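Local coordinates for oxygen-independent coproporphyrinogen III oxidase (Escherichia coli, PDB 1OLT), which catalyses the anaerobic, S-adenosylmethionine-dependent oxidative decarboxylation of two propionate groups of coproporphyrinogen III to vinyl groups, giving protoporphyrinogen IX in heme biosynthesis, at residues R51-V57 with D318-M324; V105-G111 with A140-E145; G213-P219 with D259-Q265; V373-I378 with I436-F440. All blocks are in the same frame, centred on the assembly; numbering follows the deposited sequence. Where two conformers were deposited one is given.

Interaction 1. Residues R51-V57 with D318-M324; sequences RPLSLYV and DTDLLGM. With SAM (S-adenosylmethionine), chain D.
The guanidinium of Arg51 turns one face to Asp318, whose CB stands over its centre, 4.2 Å above the plane. Asp318 OD1 lies over that same face, so NH2 directs no N-H at it and only charge attraction acts. Tyr48 adds a cation-pi contact to the same group. Asp320 approaches the guanidinium obliquely, the two planes 39° apart, and touches the chain rather than the nitrogens, with OD1 3.5 Å from Arg51 CD. Its oxygens are committed elsewhere, OD2 to a salt bridge with Arg103 and OD1 to Gly333 N. The other flat group, the Tyr56 ring, carries the adenine of a bound S-adenosylmethionine over one face, with C5 of the adenine 3.5 Å above the ring plane. Tyr56 CG is anti to its backbone N (chi1 175°), on the sheet face shared with Ser54 and Leu321. Leu321 CD2 touches the adenine N6 at 3.9 Å, while Tyr56 OH bonds to His58.

Beneath these groups the strands run parallel, joined by five backbone hydrogen bonds, among them Ser54 N to Asp320 O (2.8 Å, 176°). Strand 320-324 thus flanks strand 53-62 of the radical SAM core, whose other side pairs with strand 105-112. On the opposite face, Leu55 CD2 meets Leu322 CB at 4.0 Å. Here the Tyr56 ring lies under the adenine and Leu321 packs beside its amino group, while the buried Asp320 carboxylate, bonded to Arg103, is probably ionised.

Interaction 2. Residues V105-G111 with A140-E145; sequences VSQLHWG and AEISIE. With SAM (S-adenosylmethionine), chain D; SAM (S-adenosylmethionine), chain C.
Strands 105-111 and 140-145 run parallel, their axes only 4° apart and 4.5 Å at closest approach. Backbone bonds zip them together from Glu141 N to Ser106 O onward; Leu108 donates to Glu141 O and accepts from Ser143 N, and Trp110 N reaches Ser143 O. The last rung, Glu145 N to Trp110 O, is weak at 3.3 Å. Gln107, His109, Glu141 and Ser143 share one face. The imidazole of His109 is gripped at both nitrogens, close to its own plane: ND1 meets Ser143 OG at 2.6 Å, and NE2 donates to Glu145 OE2 at 2.9 Å. These two bonds fix the ring's rotation. Ser143 OG sits between its backbone N and carbonyl carbon (chi1 54°), which turns it to the imidazole. A water bonds to this hydroxyl and to Leu108 O; in one of two modelled conformers, Glu141 also meets the water through OE2 and forms a salt bridge with Arg166 through OE1.

Such neighbouring parallel strands, linked through helix 120-133 in a beta-alpha-beta crossover, are the repeating element of the TIM-barrel-like radical SAM core. That helix covers the other face, where Trp110 CE3 packs against Ile144 CD1 at 3.8 Å.

At the C-terminal strand ends, where ligands bind in this fold, Glu145 OE2 also accepts a bond from the ribose O3' of one S-adenosylmethionine at 2.6 Å; His109 NE2 meets OE2 on its anti side. Lacking a side chain, Gly111 lets its CA come within 3.7 Å of the same O3'. Glu145 OE1 lies 3.6 Å from CG of the second S-adenosylmethionine.

Interaction 3. Residues G213-P219 with D259-Q265; sequences GLPKQTP and DLPSPQQ
Lys216 N donates to Asp259 O across the contact, 2.8 Å long and nearly straight at 172°, although the donor stands above the carbonyl plane. The amide belongs to a type II beta turn, Leu214 to Gln217, closed by Gln217 N on Leu214 O; the turn lies between strand 207-212 and helix 219-232 of the radical SAM core. Asp259 O has a second partner, a water that also donates to Gln217 O and so ties the turn to the other segment again. The side chains touch through Lys216 CE and Asp259 OD1, but Lys216 NZ is 4.3 Å from Asp259 OD1, beyond a salt bridge. Another water accepts from Lys216 NZ at 3.0 Å; its link to Asp259 OD1 is doubtful.

Gln217 OE1 folds back to accept Leu214 N at 2.9 Å and, weakly, Gly213 N just before the turn, while its NE2 is taken by Asp173 and Ile211 O. Across from it, Ser262 and Gln265 form a capping box at the start of helix 263-279. Gln265 N donates to Ser262 OG at 3.1 Å, and Ser262 N returns a bond to a lone pair of Gln265 OE1 at 3.0 Å. Thr218 is likewise the N-cap of helix 219-232, so both helix starts meet here.

Prolines fill the interface between these bonds. Pro261 CD lies 3.4 Å from Leu214 O, and the Pro219 ring crosses Gln265 at about a right angle, its CD 3.9 Å from Gln265 CG.

Interaction 4. Residues V373-I378 with I436-F440; sequences VIKSLI and ICMCF
Phe440 N donates to Cys437 O at 3.0 Å, a backbone bond between two residues that both touch helix 365-380. No hydrogen bond crosses the contact itself, and the sulfur of Cys437 is packed among carbons of three residues of segment 373-378. Leu377 CB and Ile374 CG2 each lie 4.0 Å from Cys437 SG. Ile378 adds the end of its CG1 branch, although it was modelled in two conformers and its apparent closeness to the sulfur is therefore tentative. Cys437 SG, anti to the carbonyl carbon (chi1 -68°), lies beside the backbone N and points between Ile374 and Leu377.

Segment 373-378 belongs to helix 365-380, in the HemN C-terminal domain, while segment 436-440 takes in residues of helix 433-438, the last helix of the chain, and those that follow. That domain is grouped with helix-turn-helix families, and here helix 365-380 packs against residues close to the end of the modelled chain. Val373, Ile374, Leu377 and Ile378, at spacings of three and four residues, fall on one side of the helix.

Val373 makes a CH-pi contact with Phe440: CG1 stands 3.9 Å from the ring centroid and 10° off the normal, squarely over one face. Phe400 meets the same ring edge-to-face. Leu377 spreads between two partners through a single methyl, CD1 touching Ile436 CG2 and Phe440 CE2, both at 4.1 Å, and it crosses each of those side chains at about a right angle. Ile374 CG1 also lies 4.3 Å from Phe440 CB.

How the interactions relate
Interactions 1 and 2 are neighbours in one sheet, their centres about 10 Å apart, because strands 53-62 and 105-112 pair directly. Probable hydrogen bonds join them, Leu55 N to Gln107 O and, in one modelled conformer, Ser54 OG to Gln107 NE2, and both touch the same S-adenosylmethionine. Along the chain, interactions 2 and 3 are nested in the loop closed by interaction 1, interaction 2 closing before interaction 3 opens. Interaction 3 lies on the opposite side of the chain's centre, about 38 Å from interaction 1 between centres. Interaction 4 comes last, in the C-terminal region, about 6 Å from interaction 1 at the nearest atoms. Interactions 1 and 2 thus form a cofactor-binding part of the sheet.

Interaction 1. Residues R51-V57 with D318-M324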
# COMPACT_ATOMS: atom_id res chain seq x y z
N ARG A 51 6.29 -16.52 14.11
CA ARG A 51 6.07 -15.20 13.66
C ARG A 51 4.54 -14.92 13.54
O ARG A 51 3.75 -15.78 13.14
CB ARG A 51 6.73 -15.02 12.32
CG ARG A 51 6.98 -13.60 11.93
CD ARG A 51 7.98 -13.46 10.76
NE ARG A 51 9.34 -13.47 11.28
CZ ARG A 51 10.40 -12.99 10.62
NH1 ARG A 51 10.30 -12.47 9.39
NH2 ARG A 51 11.59 -13.02 11.20
N PRO A 52 4.14 -13.76 14.01
CA PRO A 52 2.77 -13.35 13.80
C PRO A 52 2.39 -13.42 12.27
O PRO A 52 3.24 -13.27 11.39
CB PRO A 52 2.77 -11.90 14.28
CG PRO A 52 3.97 -11.71 15.16
CD PRO A 52 4.95 -12.78 14.79
N LEU A 53 1.12 -13.64 12.00
CA LEU A 53 0.62 -13.75 10.65
C LEU A 53 -0.28 -12.57 10.36
O LEU A 53 -1.15 -12.23 11.13
CB LEU A 53 -0.15 -15.10 10.49
CG LEU A 53 -0.57 -15.53 9.09
CD1 LEU A 53 0.54 -15.63 8.12
CD2 LEU A 53 -1.35 -16.91 9.11
N SER A 54 -0.06 -11.98 9.22
CA SER A 54 -0.90 -10.98 8.59
C SER A 54 -1.56 -11.59 7.33
O SER A 54 -0.93 -12.36 6.63
CB SER A 54 -0.01 -9.78 8.20
OG SER A 54 -0.83 -8.80 7.52
N LEU A 55 -2.80 -11.27 7.08
CA LEU A 55 -3.54 -11.80 5.97
C LEU A 55 -3.94 -10.67 5.04
O LEU A 55 -4.37 -9.65 5.49
CB LEU A 55 -4.80 -12.53 6.46
CG LEU A 55 -4.58 -13.68 7.40
CD1 LEU A 55 -5.92 -14.26 7.75
CD2 LEU A 55 -3.71 -14.69 6.82
N TYR A 56 -3.78 -10.87 3.75
CA TYR A 56 -4.28 -9.96 2.71
C TYR A 56 -5.23 -10.76 1.79
O TYR A 56 -4.87 -11.84 1.37
CB TYR A 56 -3.13 -9.38 1.86
CG TYR A 56 -3.67 -8.55 0.76
CD1 TYR A 56 -4.13 -7.27 0.99
CD2 TYR A 56 -3.80 -9.07 -0.54
CE1 TYR A 56 -4.75 -6.52 -0.08
CE2 TYR A 56 -4.36 -8.31 -1.59
CZ TYR A 56 -4.83 -7.06 -1.34
OH TYR A 56 -5.44 -6.34 -2.33
N VAL A 57 -6.42 -10.22 1.51
CA VAL A 57 -7.32 -10.80 0.53
C VAL A 57 -7.62 -9.76 -0.59
O VAL A 57 -8.00 -8.60 -0.29
CB VAL A 57 -8.65 -11.27 1.15
CG1 VAL A 57 -9.50 -11.92 0.05
CG2 VAL A 57 -8.44 -12.22 2.33
N ASP A 318 8.14 -7.69 11.21
CA ASP A 318 8.46 -9.12 11.42
C ASP A 318 7.17 -9.95 11.53
O ASP A 318 7.01 -10.72 12.46
CB ASP A 318 9.39 -9.37 12.66
CG ASP A 318 10.91 -8.99 12.40
OD1 ASP A 318 11.34 -8.78 11.24
OD2 ASP A 318 11.72 -8.87 13.35
N THR A 319 6.25 -9.77 10.57
CA THR A 319 5.16 -10.70 10.38
C THR A 319 5.36 -11.45 9.06
O THR A 319 5.98 -10.95 8.14
CB THR A 319 3.76 -10.00 10.37
OG1 THR A 319 3.63 -9.18 9.20
CG2 THR A 319 3.64 -9.05 11.55
N ASP A 320 4.82 -12.67 8.98
CA ASP A 320 4.68 -13.32 7.71
C ASP A 320 3.32 -12.85 7.17
O ASP A 320 2.35 -12.78 7.94
CB ASP A 320 4.68 -14.82 7.86
CG ASP A 320 6.04 -15.40 8.09
OD1 ASP A 320 7.04 -14.81 7.66
OD2 ASP A 320 6.21 -16.49 8.70
N LEU A 321 3.26 -12.58 5.87
CA LEU A 321 2.06 -12.05 5.23
C LEU A 321 1.61 -13.06 4.20
O LEU A 321 2.36 -13.39 3.27
CB LEU A 321 2.39 -10.75 4.52
CG LEU A 321 1.38 -10.31 3.43
CD1 LEU A 321 0.35 -9.67 4.15
CD2 LEU A 321 2.05 -9.36 2.35
N LEU A 322 0.41 -13.60 4.39
CA LEU A 322 -0.19 -14.49 3.44
C LEU A 322 -1.23 -13.75 2.62
O LEU A 322 -2.21 -13.20 3.15
CB LEU A 322 -0.87 -15.68 4.14
CG LEU A 322 -1.59 -16.63 3.21
CD1 LEU A 322 -0.65 -17.40 2.26
CD2 LEU A 322 -2.48 -17.63 4.03
N GLY A 323 -1.06 -13.82 1.32
CA GLY A 323 -1.92 -13.12 0.40
C GLY A 323 -2.78 -14.15 -0.32
O GLY A 323 -2.27 -15.15 -0.86
N MET A 324 -4.09 -13.91 -0.31
CA MET A 324 -5.07 -14.84 -0.94
C MET A 324 -5.84 -14.08 -2.01
O MET A 324 -6.02 -12.86 -1.90
CB MET A 324 -6.05 -15.35 0.11
CG MET A 324 -5.50 -16.38 1.10
SD MET A 324 -6.39 -16.30 2.71
CE MET A 324 -5.47 -14.99 3.50
N SAM D . -0.84 0.43 -5.97
CA SAM D . -1.39 1.79 -6.02
C SAM D . -0.54 2.73 -6.90
O SAM D . -0.99 3.34 -7.89
OXT SAM D . 0.68 2.93 -6.71
CB SAM D . -1.55 2.36 -4.58
CG SAM D . -2.61 1.65 -3.68
SD SAM D . -1.92 0.60 -2.36
CE SAM D . -2.00 1.71 -0.91
C5' SAM D . -3.15 -0.66 -1.84
C4' SAM D . -3.48 -1.62 -2.97
O4' SAM D . -2.30 -2.37 -3.23
C3' SAM D . -4.55 -2.66 -2.63
O3' SAM D . -5.86 -2.11 -2.68
C2' SAM D . -4.21 -3.72 -3.64
O2' SAM D . -4.63 -3.32 -4.91
C1' SAM D . -2.67 -3.71 -3.60
N9 SAM D . -2.13 -4.63 -2.61
C8 SAM D . -1.95 -4.40 -1.29
N7 SAM D . -1.43 -5.55 -0.71
C5 SAM D . -1.30 -6.46 -1.64
C6 SAM D . -0.85 -7.75 -1.61
N6 SAM D . -0.39 -8.34 -0.52
N1 SAM D . -0.86 -8.42 -2.78
C2 SAM D . -1.29 -7.86 -3.92
N3 SAM D . -1.76 -6.61 -3.96
C4 SAM D . -1.75 -5.91 -2.83

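Interaction 2. Residues V105-G111 with A140-E145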
# COMPACT_ATOMS: atom_id res chain seq x y z
N VAL A 105 -3.07 -14.49 14.11
CA VAL A 105 -3.26 -13.47 13.10
C VAL A 105 -3.40 -12.13 13.83
O VAL A 105 -4.25 -11.97 14.68
CB VAL A 105 -4.44 -13.76 12.22
CG1 VAL A 105 -4.69 -12.62 11.35
CG2 VAL A 105 -4.13 -15.04 11.38
N SER A 106 -2.50 -11.19 13.52
CA SER A 106 -2.50 -9.87 14.11
C SER A 106 -3.08 -8.82 13.17
O SER A 106 -3.38 -7.68 13.58
CB SER A 106 -1.05 -9.48 14.49
OG SER A 106 -0.23 -9.45 13.32
N GLN A 107 -3.30 -9.21 11.92
CA GLN A 107 -3.65 -8.25 10.86
C GLN A 107 -4.42 -8.89 9.69
O GLN A 107 -4.00 -9.94 9.21
CB GLN A 107 -2.36 -7.71 10.34
CG GLN A 107 -2.45 -6.44 9.60
CD GLN A 107 -1.01 -5.81 9.34
OE1 GLN A 107 -0.59 -4.89 10.05
NE2 GLN A 107 -0.29 -6.35 8.33
N LEU A 108 -5.51 -8.26 9.24
CA LEU A 108 -6.21 -8.66 8.03
C LEU A 108 -6.59 -7.40 7.29
O LEU A 108 -7.13 -6.47 7.89
CB LEU A 108 -7.49 -9.43 8.38
CG LEU A 108 -8.53 -9.65 7.27
CD1 LEU A 108 -7.95 -10.51 6.21
CD2 LEU A 108 -9.77 -10.23 7.86
N HIS A 109 -6.36 -7.39 5.98
CA HIS A 109 -6.80 -6.34 5.13
C HIS A 109 -7.39 -6.90 3.83
O HIS A 109 -6.86 -7.87 3.25
CB HIS A 109 -5.66 -5.46 4.77
CG HIS A 109 -6.05 -4.31 3.89
ND1 HIS A 109 -6.33 -3.08 4.39
CD2 HIS A 109 -6.24 -4.22 2.56
CE1 HIS A 109 -6.62 -2.25 3.40
NE2 HIS A 109 -6.54 -2.90 2.28
N TRP A 110 -8.47 -6.29 3.40
CA TRP A 110 -9.05 -6.56 2.12
C TRP A 110 -8.77 -5.33 1.24
O TRP A 110 -9.15 -4.22 1.56
CB TRP A 110 -10.56 -6.76 2.21
CG TRP A 110 -11.02 -8.01 2.99
CD1 TRP A 110 -10.24 -8.94 3.63
CD2 TRP A 110 -12.37 -8.41 3.23
NE1 TRP A 110 -11.01 -9.86 4.27
CE2 TRP A 110 -12.33 -9.58 4.04
CE3 TRP A 110 -13.62 -7.92 2.85
CZ2 TRP A 110 -13.48 -10.24 4.48
CZ3 TRP A 110 -14.78 -8.59 3.31
CH2 TRP A 110 -14.70 -9.72 4.08
N GLY A 111 -8.19 -5.61 0.08
CA GLY A 111 -7.86 -4.62 -0.90
C GLY A 111 -8.47 -5.01 -2.25
O GLY A 111 -9.17 -6.03 -2.38
N ALA A 140 -6.70 -7.92 16.78
CA ALA A 140 -6.24 -7.79 15.41
C ALA A 140 -6.71 -6.50 14.76
O ALA A 140 -7.79 -6.02 14.99
CB ALA A 140 -6.67 -9.06 14.56
N GLU A 141 -5.95 -6.08 13.74
CA GLU A 141 -6.19 -4.82 13.00
C GLU A 141 -6.86 -5.39 11.80
O GLU A 141 -6.28 -6.19 11.10
CB GLU A 141 -4.86 -4.14 12.68
CG GLU A 141 -4.95 -2.94 11.77
CD GLU A 141 -3.57 -2.51 11.24
OE1 GLU A 141 -2.74 -2.04 12.03
OE2 GLU A 141 -3.33 -2.63 10.03
N ILE A 142 -8.10 -5.02 11.59
CA ILE A 142 -8.95 -5.59 10.50
C ILE A 142 -9.48 -4.43 9.63
O ILE A 142 -10.30 -3.61 10.09
CB ILE A 142 -10.09 -6.42 11.13
CG1 ILE A 142 -9.51 -7.59 11.95
CG2 ILE A 142 -11.02 -6.99 10.08
CD1 ILE A 142 -10.51 -8.33 12.71
N SER A 143 -8.94 -4.31 8.43
CA SER A 143 -9.15 -3.15 7.58
C SER A 143 -9.68 -3.51 6.20
O SER A 143 -9.53 -4.63 5.71
CB SER A 143 -7.85 -2.34 7.39
OG SER A 143 -6.78 -3.11 6.94
N ILE A 144 -10.30 -2.52 5.59
CA ILE A 144 -10.92 -2.73 4.29
C ILE A 144 -10.92 -1.38 3.56
O ILE A 144 -11.00 -0.31 4.19
CB ILE A 144 -12.37 -3.23 4.49
CG1 ILE A 144 -13.08 -3.56 3.16
CG2 ILE A 144 -13.21 -2.21 5.26
CD1 ILE A 144 -14.40 -4.24 3.32
N GLU A 145 -10.86 -1.46 2.24
CA GLU A 145 -11.02 -0.32 1.35
C GLU A 145 -12.42 -0.21 0.80
O GLU A 145 -13.06 -1.22 0.50
CB GLU A 145 -10.01 -0.41 0.23
CG GLU A 145 -8.59 -0.65 0.76
CD GLU A 145 -7.50 -0.54 -0.25
OE1 GLU A 145 -7.53 0.49 -1.01
OE2 GLU A 145 -6.62 -1.47 -0.28
N SAM D . -0.84 0.43 -5.97
CA SAM D . -1.39 1.79 -6.02
C SAM D . -0.54 2.73 -6.90
O SAM D . -0.99 3.34 -7.89
OXT SAM D . 0.68 2.93 -6.71
CB SAM D . -1.55 2.36 -4.58
CG SAM D . -2.61 1.65 -3.68
SD SAM D . -1.92 0.60 -2.36
CE SAM D . -2.00 1.71 -0.91
C5' SAM D . -3.15 -0.66 -1.84
C4' SAM D . -3.48 -1.62 -2.97
O4' SAM D . -2.30 -2.37 -3.23
C3' SAM D . -4.55 -2.66 -2.63
O3' SAM D . -5.86 -2.11 -2.68
C2' SAM D . -4.21 -3.72 -3.64
O2' SAM D . -4.63 -3.32 -4.91
C1' SAM D . -2.67 -3.71 -3.60
N9 SAM D . -2.13 -4.63 -2.61
C8 SAM D . -1.95 -4.40 -1.29
N7 SAM D . -1.43 -5.55 -0.71
C5 SAM D . -1.30 -6.46 -1.64
C6 SAM D . -0.85 -7.75 -1.61
N6 SAM D . -0.39 -8.34 -0.52
N1 SAM D . -0.86 -8.42 -2.78
C2 SAM D . -1.29 -7.86 -3.92
N3 SAM D . -1.76 -6.61 -3.96
C4 SAM D . -1.75 -5.91 -2.83
N SAM C . -11.81 0.61 -5.12
CA SAM C . -11.90 1.60 -4.06
C SAM C . -12.01 3.04 -4.55
O SAM C . -11.65 3.32 -5.75
OXT SAM C . -12.51 3.82 -3.76
CB SAM C . -10.60 1.45 -3.23
CG SAM C . -9.34 2.19 -3.61
SD SAM C . -8.50 1.61 -5.06
CE SAM C . -8.26 -0.15 -4.80
C5' SAM C . -6.72 2.01 -4.63
C4' SAM C . -6.16 3.45 -4.91
O4' SAM C . -5.17 3.49 -5.92
C3' SAM C . -7.20 4.41 -5.43
O3' SAM C . -8.13 4.85 -4.43
C2' SAM C . -6.36 5.51 -6.09
O2' SAM C . -6.12 6.59 -5.18
C1' SAM C . -5.05 4.82 -6.38
N9 SAM C . -4.72 4.77 -7.79
C8 SAM C . -5.31 3.92 -8.70
N7 SAM C . -4.75 4.11 -9.89
C5 SAM C . -3.78 5.07 -9.75
C6 SAM C . -2.88 5.66 -10.65
N6 SAM C . -2.81 5.32 -11.93
N1 SAM C . -2.03 6.62 -10.17
C2 SAM C . -2.08 6.99 -8.82
N3 SAM C . -2.94 6.42 -7.95
C4 SAM C . -3.78 5.48 -8.42
O HOH W 1 -5.25 -4.20 8.80

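Interaction 3. Residues G213-P219 with D259-Q265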
# COMPACT_ATOMS: atom_id res chain seq x y z
N GLY A 213 -2.31 15.26 -10.37
CA GLY A 213 -1.88 14.98 -11.76
C GLY A 213 -2.98 14.48 -12.71
O GLY A 213 -2.72 14.09 -13.83
N LEU A 214 -4.22 14.45 -12.24
CA LEU A 214 -5.36 14.05 -13.05
C LEU A 214 -5.70 15.15 -14.03
O LEU A 214 -5.36 16.30 -13.80
CB LEU A 214 -6.55 13.75 -12.14
CG LEU A 214 -6.48 12.55 -11.25
CD1 LEU A 214 -7.69 12.41 -10.37
CD2 LEU A 214 -6.28 11.20 -12.00
N PRO A 215 -6.43 14.82 -15.13
CA PRO A 215 -6.79 15.80 -16.14
C PRO A 215 -7.53 16.97 -15.58
O PRO A 215 -8.42 16.86 -14.78
CB PRO A 215 -7.66 15.02 -17.13
CG PRO A 215 -8.07 13.84 -16.43
CD PRO A 215 -6.96 13.47 -15.45
N LYS A 216 -7.11 18.12 -16.03
CA LYS A 216 -7.66 19.43 -15.68
C LYS A 216 -7.38 19.89 -14.25
O LYS A 216 -7.80 20.97 -13.89
CB LYS A 216 -9.17 19.55 -16.01
CG LYS A 216 -9.51 19.40 -17.50
CD LYS A 216 -8.92 20.59 -18.29
CE LYS A 216 -9.61 20.78 -19.65
NZ LYS A 216 -9.20 22.12 -20.18
N GLN A 217 -6.62 19.16 -13.44
CA GLN A 217 -6.23 19.68 -12.10
C GLN A 217 -5.20 20.76 -12.25
O GLN A 217 -4.29 20.64 -13.08
CB GLN A 217 -5.63 18.58 -11.24
CG GLN A 217 -6.65 17.58 -10.76
CD GLN A 217 -5.99 16.51 -9.87
OE1 GLN A 217 -4.76 16.21 -10.04
NE2 GLN A 217 -6.74 15.94 -8.95
N THR A 218 -5.30 21.80 -11.46
CA THR A 218 -4.25 22.83 -11.36
C THR A 218 -3.95 23.11 -9.88
O THR A 218 -4.65 22.63 -9.04
CB THR A 218 -4.78 24.15 -11.94
OG1 THR A 218 -5.93 24.50 -11.19
CG2 THR A 218 -5.32 24.04 -13.46
N PRO A 219 -2.90 23.87 -9.56
CA PRO A 219 -2.67 24.32 -8.18
C PRO A 219 -3.92 24.88 -7.52
O PRO A 219 -4.25 24.49 -6.37
CB PRO A 219 -1.49 25.33 -8.32
CG PRO A 219 -0.70 24.76 -9.46
CD PRO A 219 -1.76 24.18 -10.43
N ASP A 259 -4.81 17.38 -21.32
CA ASP A 259 -5.49 17.91 -20.12
C ASP A 259 -4.62 17.76 -18.88
O ASP A 259 -4.95 18.32 -17.81
CB ASP A 259 -6.79 17.18 -19.81
CG ASP A 259 -7.88 17.40 -20.86
OD1 ASP A 259 -7.78 18.37 -21.63
OD2 ASP A 259 -8.86 16.62 -20.96
N LEU A 260 -3.58 16.93 -18.96
CA LEU A 260 -2.78 16.67 -17.76
C LEU A 260 -2.02 17.92 -17.40
O LEU A 260 -1.57 18.66 -18.25
CB LEU A 260 -1.83 15.48 -17.95
CG LEU A 260 -2.52 14.13 -18.30
CD1 LEU A 260 -1.45 13.07 -18.51
CD2 LEU A 260 -3.49 13.71 -17.29
N PRO A 261 -1.84 18.14 -16.12
CA PRO A 261 -1.03 19.29 -15.70
C PRO A 261 0.45 19.21 -16.11
O PRO A 261 1.03 18.13 -16.16
CB PRO A 261 -1.18 19.30 -14.17
CG PRO A 261 -1.79 18.04 -13.81
CD PRO A 261 -2.40 17.37 -15.00
N SER A 262 1.03 20.38 -16.36
CA SER A 262 2.43 20.52 -16.68
C SER A 262 3.23 20.07 -15.48
O SER A 262 2.67 19.97 -14.41
CB SER A 262 2.74 21.96 -17.02
OG SER A 262 2.79 22.70 -15.81
N PRO A 263 4.48 19.70 -15.67
CA PRO A 263 5.37 19.34 -14.56
C PRO A 263 5.52 20.43 -13.46
O PRO A 263 5.55 20.07 -12.30
CB PRO A 263 6.74 19.11 -15.25
CG PRO A 263 6.34 18.65 -16.71
CD PRO A 263 5.12 19.53 -16.99
N GLN A 264 5.61 21.70 -13.83
CA GLN A 264 5.68 22.78 -12.84
C GLN A 264 4.33 22.83 -12.04
O GLN A 264 4.35 23.00 -10.81
CB GLN A 264 6.00 24.12 -13.50
CG GLN A 264 6.37 25.30 -12.53
CD GLN A 264 7.23 24.84 -11.37
OE1 GLN A 264 6.82 24.90 -10.22
NE2 GLN A 264 8.36 24.32 -11.68
N GLN A 265 3.19 22.63 -12.72
CA GLN A 265 1.92 22.59 -12.04
C GLN A 265 1.90 21.43 -10.99
O GLN A 265 1.44 21.65 -9.84
CB GLN A 265 0.74 22.54 -13.01
CG GLN A 265 0.38 23.89 -13.72
CD GLN A 265 -0.73 23.70 -14.77
OE1 GLN A 265 -0.75 22.69 -15.49
NE2 GLN A 265 -1.67 24.61 -14.81
O HOH W 2 -7.00 20.67 -21.68
O HOH W 3 -4.38 20.70 -15.92

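Interaction 4. Residues V373-I378 with I436-F440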
# COMPACT_ATOMS: atom_id res chain seq x y z
N VAL A 373 18.05 -2.43 4.79
CA VAL A 373 18.60 -1.08 4.60
C VAL A 373 17.52 -0.15 4.03
O VAL A 373 17.26 0.95 4.55
CB VAL A 373 19.82 -1.13 3.66
CG1 VAL A 373 20.25 0.26 3.22
CG2 VAL A 373 20.99 -1.85 4.36
N ILE A 374 16.89 -0.62 2.97
CA ILE A 374 15.94 0.18 2.23
C ILE A 374 14.71 0.45 3.10
O ILE A 374 14.29 1.58 3.17
CB ILE A 374 15.61 -0.49 0.86
CG1 ILE A 374 16.86 -0.40 -0.04
CG2 ILE A 374 14.35 0.15 0.21
CD1 ILE A 374 16.81 -1.18 -1.35
N LYS A 375 14.18 -0.58 3.80
CA LYS A 375 13.02 -0.41 4.71
C LYS A 375 13.30 0.62 5.77
O LYS A 375 12.48 1.48 6.01
CB LYS A 375 12.64 -1.71 5.43
CG LYS A 375 11.84 -2.67 4.63
CD LYS A 375 11.51 -4.03 5.39
CE LYS A 375 10.88 -3.84 6.80
NZ LYS A 375 11.92 -3.36 7.81
N SER A 376 14.46 0.53 6.41
CA SER A 376 14.89 1.56 7.37
C SER A 376 14.93 2.99 6.81
O SER A 376 14.54 3.91 7.48
CB SER A 376 16.28 1.22 7.94
OG SER A 376 16.73 2.27 8.79
N LEU A 377 15.41 3.17 5.59
CA LEU A 377 15.53 4.50 5.00
C LEU A 377 14.15 5.07 4.65
O LEU A 377 13.86 6.22 4.88
CB LEU A 377 16.42 4.44 3.74
CG LEU A 377 17.95 4.30 3.99
CD1 LEU A 377 18.72 4.07 2.68
CD2 LEU A 377 18.49 5.50 4.69
N ILE A 378 13.32 4.21 4.09
CA ILE A 378 11.97 4.58 3.62
C ILE A 378 11.04 4.93 4.77
O ILE A 378 10.29 5.89 4.68
CB ILE A 378 11.37 3.42 2.82
CG1 ILE A 378 12.13 3.25 1.50
CG2 ILE A 378 9.85 3.61 2.61
CD1 ILE A 378 11.80 4.29 0.45
N ILE A 436 17.66 8.07 -2.99
CA ILE A 436 18.62 7.57 -2.01
C ILE A 436 18.63 6.04 -1.95
O ILE A 436 19.69 5.40 -1.94
CB ILE A 436 18.32 8.18 -0.60
CG1 ILE A 436 18.59 9.69 -0.59
CG2 ILE A 436 19.10 7.48 0.51
CD1 ILE A 436 17.82 10.45 0.49
N CYS A 437 17.43 5.44 -1.89
CA CYS A 437 17.30 3.99 -1.80
C CYS A 437 17.88 3.29 -3.02
O CYS A 437 18.45 2.20 -2.90
CB CYS A 437 15.82 3.58 -1.62
SG CYS A 437 15.18 4.09 -0.01
N MET A 438 17.76 3.94 -4.18
CA MET A 438 18.26 3.42 -5.44
C MET A 438 19.78 3.16 -5.43
O MET A 438 20.27 2.32 -6.21
CB MET A 438 17.91 4.38 -6.59
CG MET A 438 17.68 3.73 -7.96
SD MET A 438 16.75 4.78 -9.20
CE MET A 438 16.90 6.50 -8.50
N CYS A 439 20.52 3.86 -4.58
CA CYS A 439 21.98 3.63 -4.47
C CYS A 439 22.33 2.24 -3.95
O CYS A 439 23.47 1.74 -4.16
CB CYS A 439 22.64 4.67 -3.57
SG CYS A 439 22.43 6.31 -4.25
N PHE A 440 21.36 1.62 -3.28
CA PHE A 440 21.49 0.29 -2.72
C PHE A 440 20.85 -0.84 -3.55
O PHE A 440 20.87 -2.00 -3.15
CB PHE A 440 20.94 0.30 -1.29
CG PHE A 440 21.76 1.12 -0.36
CD1 PHE A 440 22.89 0.57 0.27
CD2 PHE A 440 21.46 2.45 -0.13
CE1 PHE A 440 23.68 1.34 1.13
CE2 PHE A 440 22.25 3.21 0.71
CZ PHE A 440 23.39 2.64 1.34